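PDB 3RZA: tripeptidase from Staphylococcus aureus subsp. aureus, which probably removes the N-terminal residue from tripeptides, as a two-metal aminopeptidase of the M20 family. Local coordinates for residues Gly116-Asp130 / Val360-Ile374. Sequence-based numbering, arbitrary orientation.
Sequences GYIYSDGTTILGADD and VGYEKIHTTNERMPI. With CA (calcium ion), chain D; ZN (zinc ion), chain C.
Glu-370 OE1 takes two backbone N-H groups of the 116-130 segment. Leu-126 N lies 3.2 Å from Glu-370 OE1 and Gly-127 N lies 3.0 Å from it. Both come from the same face of the carboxylate, well above its plane. The other oxygen, Glu-370 OE2, accepts from Asp-129 N at 2.8 Å, nearly straight at 172°. The Glu-370 chain is fully extended, with CG anti to the backbone N (chi1 -179°), and this carries the carboxylate into the turn that starts helix 128-147. Three bonds therefore fix its rotation. The OE2 bond holds the backbone N of Asp-129, which makes Glu-370 a second-shell residue to the metals.

Asp-129 bridges the two metals, as in the co-catalytic centre of M20 peptidases. Its OD1 binds zinc at 2.1 Å and its OD2 binds calcium. The peptide bond after it is cis. His-366 NE2 joins the same calcium, with its ring nearly coplanar with the carboxylate of Asp-129. His-98 and Asp-186 add to the zinc site, and Glu-163 to the calcium site. Tyr-362 lays one ring face over Asp-129 CB, while Val-360 covers the opposite face. The Tyr-362 hydroxyl is hydrogen-bonded to Asp-186.

Farther from the metals, strands 117-119 and 371-373 pair antiparallel. Ile-118 and Met-372, a selenomethionine here, exchange two backbone bonds. On the face bearing Tyr-117, the Arg-371 guanidinium stacks flat on that ring, planes 12° apart and Arg-371 CZ 3.7 Å from the ring centroid. Glu-363 OE1 holds the guanidinium edge-on, accepting from both Arg-371 NE (2.7 Å) and NH2.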
loop_
_atom_site.group_PDB
_atom_site.type_symbol
_atom_site.label_atom_id
_atom_site.label_comp_id
_atom_site.label_asym_id
_atom_site.label_seq_id
_atom_site.Cartn_x
_atom_site.Cartn_y
_atom_site.Cartn_z
ATOM N N GLY A 116 -10.964 -35.391 -21.063
ATOM C CA GLY A 116 -12.073 -34.661 -21.724
ATOM C C GLY A 116 -12.072 -33.149 -21.484
ATOM O O GLY A 116 -13.105 -32.502 -21.656
ATOM N N TYR A 117 -10.909 -32.594 -21.099
ATOM C CA TYR A 117 -10.724 -31.157 -20.883
ATOM C C TYR A 117 -9.591 -30.605 -21.778
ATOM O O TYR A 117 -8.612 -31.315 -22.050
ATOM C CB TYR A 117 -10.390 -30.915 -19.423
ATOM C CG TYR A 117 -11.550 -31.135 -18.499
ATOM C CD1 TYR A 117 -12.454 -30.109 -18.228
ATOM C CD2 TYR A 117 -11.752 -32.374 -17.886
ATOM C CE1 TYR A 117 -13.529 -30.308 -17.364
ATOM C CE2 TYR A 117 -12.823 -32.589 -17.030
ATOM C CZ TYR A 117 -13.710 -31.548 -16.777
ATOM O OH TYR A 117 -14.761 -31.750 -15.934
ATOM N N ILE A 118 -9.756 -29.348 -22.223
ATOM C CA ILE A 118 -8.706 -28.559 -22.859
ATOM C C ILE A 118 -8.124 -27.648 -21.783
ATOM O O ILE A 118 -8.873 -26.974 -21.085
ATOM C CB ILE A 118 -9.235 -27.695 -24.047
ATOM C CG1 ILE A 118 -10.051 -28.539 -25.053
ATOM C CG2 ILE A 118 -8.049 -26.990 -24.793
ATOM C CD1 ILE A 118 -11.370 -27.882 -25.482
ATOM N N TYR A 119 -6.801 -27.675 -21.623
ATOM C CA TYR A 119 -6.075 -26.813 -20.682
ATOM C C TYR A 119 -5.111 -25.920 -21.440
ATOM O O TYR A 119 -4.765 -26.193 -22.592
ATOM C CB TYR A 119 -5.247 -27.664 -19.696
ATOM C CG TYR A 119 -6.046 -28.662 -18.882
ATOM C CD1 TYR A 119 -6.319 -29.936 -19.378
ATOM C CD2 TYR A 119 -6.511 -28.336 -17.612
ATOM C CE1 TYR A 119 -7.032 -30.863 -18.631
ATOM C CE2 TYR A 119 -7.248 -29.248 -16.856
ATOM C CZ TYR A 119 -7.509 -30.506 -17.371
ATOM O OH TYR A 119 -8.224 -31.401 -16.625
ATOM N N SER A 120 -4.605 -24.899 -20.746
ATOM C CA SER A 120 -3.353 -24.217 -21.136
ATOM C C SER A 120 -2.152 -25.083 -20.726
ATOM O O SER A 120 -2.319 -26.155 -20.139
ATOM C CB SER A 120 -3.276 -22.833 -20.463
ATOM O OG SER A 120 -2.968 -22.946 -19.077
ATOM N N ASP A 121 -0.940 -24.607 -20.992
ATOM C CA ASP A 121 0.258 -25.247 -20.401
ATOM C C ASP A 121 0.542 -24.791 -18.941
ATOM O O ASP A 121 1.557 -25.156 -18.401
ATOM C CB ASP A 121 1.506 -25.131 -21.328
ATOM C CG ASP A 121 2.108 -23.716 -21.392
ATOM O OD1 ASP A 121 1.605 -22.764 -20.763
ATOM O OD2 ASP A 121 3.108 -23.565 -22.106
ATOM N N GLY A 122 -0.333 -23.969 -18.336
ATOM C CA GLY A 122 -0.125 -23.477 -16.981
ATOM C C GLY A 122 0.635 -22.164 -16.830
ATOM O O GLY A 122 0.688 -21.639 -15.730
ATOM N N THR A 123 1.213 -21.636 -17.920
ATOM C CA THR A 123 1.902 -20.321 -17.928
ATOM C C THR A 123 0.979 -19.149 -18.343
ATOM O O THR A 123 1.298 -17.989 -18.088
ATOM C CB THR A 123 3.103 -20.344 -18.886
ATOM O OG1 THR A 123 2.645 -20.439 -20.239
ATOM C CG2 THR A 123 4.012 -21.528 -18.577
ATOM N N THR A 124 -0.134 -19.469 -19.020
ATOM C CA THR A 124 -1.132 -18.494 -19.442
ATOM C C THR A 124 -2.508 -19.011 -19.051
ATOM O O THR A 124 -2.667 -20.157 -18.632
ATOM C CB THR A 124 -1.107 -18.298 -20.982
ATOM O OG1 THR A 124 -1.686 -19.444 -21.623
ATOM C CG2 THR A 124 0.340 -18.093 -21.505
ATOM N N ILE A 125 -3.498 -18.165 -19.254
ATOM C CA ILE A 125 -4.890 -18.567 -19.292
ATOM C C ILE A 125 -5.124 -19.405 -20.585
ATOM O O ILE A 125 -4.225 -19.520 -21.427
ATOM C CB ILE A 125 -5.857 -17.305 -19.184
ATOM C CG1 ILE A 125 -5.796 -16.378 -20.419
ATOM C CG2 ILE A 125 -5.545 -16.491 -17.917
ATOM C CD1 ILE A 125 -7.040 -15.681 -20.685
ATOM N N LEU A 126 -6.312 -19.983 -20.731
ATOM C CA LEU A 126 -6.706 -20.663 -21.985
ATOM C C LEU A 126 -7.366 -19.668 -22.932
ATOM O O LEU A 126 -7.129 -19.698 -24.138
ATOM C CB LEU A 126 -7.663 -21.843 -21.701
ATOM C CG LEU A 126 -8.152 -22.740 -22.845
ATOM C CD1 LEU A 126 -6.992 -23.250 -23.709
ATOM C CD2 LEU A 126 -8.952 -23.943 -22.298
ATOM N N GLY A 127 -8.201 -18.796 -22.396
ATOM C CA GLY A 127 -9.077 -17.989 -23.218
ATOM C C GLY A 127 -10.300 -18.726 -23.752
ATOM O O GLY A 127 -10.899 -18.285 -24.746
ATOM N N ALA A 128 -10.729 -19.792 -23.060
ATOM C CA ALA A 128 -12.100 -20.330 -23.254
ATOM C C ALA A 128 -13.138 -19.247 -23.030
ATOM O O ALA A 128 -14.139 -19.175 -23.736
ATOM C CB ALA A 128 -12.353 -21.508 -22.337
ATOM N N ASP A 129 -12.892 -18.441 -22.013
ATOM C CA ASP A 129 -13.539 -17.171 -21.842
ATOM C C ASP A 129 -12.850 -16.110 -22.765
ATOM O O ASP A 129 -11.776 -15.578 -22.400
ATOM C CB ASP A 129 -13.464 -16.770 -20.398
ATOM C CG ASP A 129 -14.157 -15.479 -20.123
ATOM O OD1 ASP A 129 -14.957 -14.995 -20.932
ATOM O OD2 ASP A 129 -13.906 -14.917 -19.042
ATOM N N ASP A 130 -13.413 -15.779 -23.933
ATOM C CA ASP A 130 -14.747 -16.174 -24.435
ATOM C C ASP A 130 -14.686 -16.792 -25.841
ATOM O O ASP A 130 -15.687 -16.825 -26.571
ATOM C CB ASP A 130 -15.669 -14.953 -24.397
ATOM C CG ASP A 130 -17.160 -15.308 -24.530
ATOM O OD1 ASP A 130 -17.538 -16.433 -24.120
ATOM O OD2 ASP A 130 -17.934 -14.477 -25.098
ATOM N N VAL A 360 -21.580 -21.014 -20.668
ATOM C CA VAL A 360 -20.564 -21.527 -21.577
ATOM C C VAL A 360 -19.910 -22.836 -21.036
ATOM O O VAL A 360 -19.321 -23.612 -21.815
ATOM C CB VAL A 360 -19.476 -20.439 -21.859
ATOM C CG1 VAL A 360 -18.385 -20.954 -22.816
ATOM C CG2 VAL A 360 -20.127 -19.191 -22.448
ATOM N N GLY A 361 -19.968 -23.068 -19.710
ATOM C CA GLY A 361 -19.327 -24.241 -19.103
ATOM C C GLY A 361 -17.795 -24.167 -18.964
ATOM O O GLY A 361 -17.168 -25.142 -18.531
ATOM N N TYR A 362 -17.197 -23.010 -19.270
ATOM C CA TYR A 362 -15.760 -22.806 -19.031
ATOM C C TYR A 362 -15.504 -22.766 -17.516
ATOM O O TYR A 362 -16.429 -22.518 -16.719
ATOM C CB TYR A 362 -15.184 -21.574 -19.775
ATOM C CG TYR A 362 -15.991 -20.262 -19.741
ATOM C CD1 TYR A 362 -16.590 -19.779 -18.560
ATOM C CD2 TYR A 362 -16.095 -19.466 -20.877
ATOM C CE1 TYR A 362 -17.295 -18.579 -18.539
ATOM C CE2 TYR A 362 -16.817 -18.243 -20.847
ATOM C CZ TYR A 362 -17.399 -17.818 -19.659
ATOM O OH TYR A 362 -18.110 -16.618 -19.572
ATOM N N GLU A 363 -14.281 -23.092 -17.116
ATOM C CA GLU A 363 -13.962 -23.289 -15.692
ATOM C C GLU A 363 -12.631 -22.654 -15.320
ATOM O O GLU A 363 -11.719 -22.616 -16.143
ATOM C CB GLU A 363 -13.927 -24.767 -15.392
ATOM C CG GLU A 363 -15.330 -25.426 -15.315
ATOM C CD GLU A 363 -15.258 -26.902 -14.957
ATOM O OE1 GLU A 363 -14.146 -27.476 -15.055
ATOM O OE2 GLU A 363 -16.307 -27.488 -14.577
ATOM N N LYS A 364 -12.552 -22.179 -14.065
ATOM C CA LYS A 364 -11.358 -21.529 -13.513
ATOM C C LYS A 364 -10.872 -20.388 -14.415
ATOM O O LYS A 364 -9.653 -20.223 -14.652
ATOM C CB LYS A 364 -10.249 -22.556 -13.261
ATOM C CG LYS A 364 -10.662 -23.705 -12.338
ATOM C CD LYS A 364 -9.494 -24.105 -11.419
ATOM C CE LYS A 364 -9.879 -25.219 -10.469
ATOM N NZ LYS A 364 -9.978 -26.482 -11.213
ATOM N N ILE A 365 -11.832 -19.593 -14.904
ATOM C CA ILE A 365 -11.531 -18.509 -15.850
ATOM C C ILE A 365 -10.725 -17.419 -15.139
ATOM O O ILE A 365 -10.755 -17.321 -13.927
ATOM C CB ILE A 365 -12.815 -17.930 -16.558
ATOM C CG1 ILE A 365 -13.781 -17.233 -15.559
ATOM C CG2 ILE A 365 -13.541 -19.050 -17.325
ATOM C CD1 ILE A 365 -14.970 -16.507 -16.240
ATOM N N HIS A 366 -9.944 -16.686 -15.914
ATOM C CA HIS A 366 -9.019 -15.635 -15.421
ATOM C C HIS A 366 -7.859 -16.163 -14.598
ATOM O O HIS A 366 -7.268 -15.405 -13.840
ATOM C CB HIS A 366 -9.730 -14.550 -14.596
ATOM C CG HIS A 366 -10.861 -13.880 -15.290
ATOM N ND1 HIS A 366 -11.484 -12.774 -14.751
ATOM C CD2 HIS A 366 -11.456 -14.105 -16.478
ATOM C CE1 HIS A 366 -12.426 -12.358 -15.566
ATOM N NE2 HIS A 366 -12.429 -13.143 -16.629
ATOM N N THR A 367 -7.552 -17.455 -14.711
ATOM C CA THR A 367 -6.424 -18.049 -14.031
ATOM C C THR A 367 -5.701 -18.930 -15.011
ATOM O O THR A 367 -6.279 -19.373 -16.019
ATOM C CB THR A 367 -6.838 -18.908 -12.781
ATOM O OG1 THR A 367 -7.357 -20.184 -13.203
ATOM C CG2 THR A 367 -7.856 -18.171 -11.897
ATOM N N THR A 368 -4.454 -19.238 -14.689
ATOM C CA THR A 368 -3.649 -20.129 -15.508
ATOM C C THR A 368 -4.068 -21.622 -15.434
ATOM O O THR A 368 -3.507 -22.437 -16.140
ATOM C CB THR A 368 -2.113 -19.989 -15.199
ATOM O OG1 THR A 368 -1.840 -20.408 -13.868
ATOM C CG2 THR A 368 -1.614 -18.544 -15.379
ATOM N N ASN A 369 -5.020 -21.971 -14.560
ATOM C CA ASN A 369 -5.685 -23.300 -14.555
ATOM C C ASN A 369 -7.002 -23.336 -15.333
ATOM O O ASN A 369 -7.742 -24.306 -15.215
ATOM C CB ASN A 369 -5.953 -23.753 -13.110
ATOM C CG ASN A 369 -4.699 -23.846 -12.296
ATOM O OD1 ASN A 369 -3.741 -24.492 -12.695
ATOM N ND2 ASN A 369 -4.690 -23.185 -11.156
ATOM N N GLU A 370 -7.298 -22.299 -16.127
ATOM C CA GLU A 370 -8.546 -22.270 -16.906
ATOM C C GLU A 370 -8.636 -23.482 -17.775
ATOM O O GLU A 370 -7.640 -23.886 -18.361
ATOM C CB GLU A 370 -8.644 -21.026 -17.784
ATOM C CG GLU A 370 -9.960 -20.927 -18.621
ATOM C CD GLU A 370 -10.022 -19.681 -19.476
ATOM O OE1 GLU A 370 -9.031 -18.919 -19.500
ATOM O OE2 GLU A 370 -11.054 -19.477 -20.147
ATOM N N ARG A 371 -9.832 -24.059 -17.856
ATOM C CA ARG A 371 -10.047 -25.210 -18.724
ATOM C C ARG A 371 -11.413 -25.210 -19.344
ATOM O O ARG A 371 -12.336 -24.566 -18.823
ATOM C CB ARG A 371 -9.815 -26.517 -17.954
ATOM C CG ARG A 371 -10.826 -26.779 -16.830
ATOM C CD ARG A 371 -10.501 -28.043 -16.047
ATOM N NE ARG A 371 -11.651 -28.415 -15.205
ATOM C CZ ARG A 371 -11.788 -29.552 -14.510
ATOM N NH1 ARG A 371 -10.829 -30.488 -14.487
ATOM N NH2 ARG A 371 -12.911 -29.750 -13.822
HETATM N N MSE A 372 -11.547 -25.959 -20.443
HETATM C CA MSE A 372 -12.819 -26.067 -21.177
HETATM C C MSE A 372 -13.155 -27.544 -21.331
HETATM O O MSE A 372 -12.364 -28.276 -21.940
HETATM C CB MSE A 372 -12.699 -25.406 -22.550
HETATM C CG MSE A 372 -13.999 -25.301 -23.323
HETATM SE SE MSE A 372 -15.350 -24.249 -22.466
HETATM C CE MSE A 372 -16.896 -24.841 -23.437
ATOM N N PRO A 373 -14.324 -27.989 -20.805
ATOM C CA PRO A 373 -14.734 -29.354 -21.135
ATOM C C PRO A 373 -15.147 -29.476 -22.598
ATOM O O PRO A 373 -15.904 -28.636 -23.088
ATOM C CB PRO A 373 -15.931 -29.608 -20.200
ATOM C CG PRO A 373 -16.076 -28.348 -19.358
ATOM C CD PRO A 373 -15.365 -27.285 -20.025
ATOM N N ILE A 374 -14.634 -30.500 -23.286
ATOM C CA ILE A 374 -14.971 -30.748 -24.699
ATOM C C ILE A 374 -16.480 -31.028 -24.833
ATOM O O ILE A 374 -17.113 -30.522 -25.744
ATOM C CB ILE A 374 -14.126 -31.936 -25.320
ATOM C CG1 ILE A 374 -12.633 -31.590 -25.409
ATOM C CG2 ILE A 374 -14.623 -32.319 -26.723
ATOM C CD1 ILE A 374 -11.695 -32.875 -25.469
HETATM CA CA CA D . -13.741 -12.954 -18.387
HETATM ZN ZN ZN C . -16.253 -13.391 -20.917
HETATM O O HOH W 1 -5.161 -24.413 -17.769
HETATM O O HOH W 2 -1.355 -22.867 -13.630
HETATM O O HOH W 3 -16.209 -12.609 -18.983
#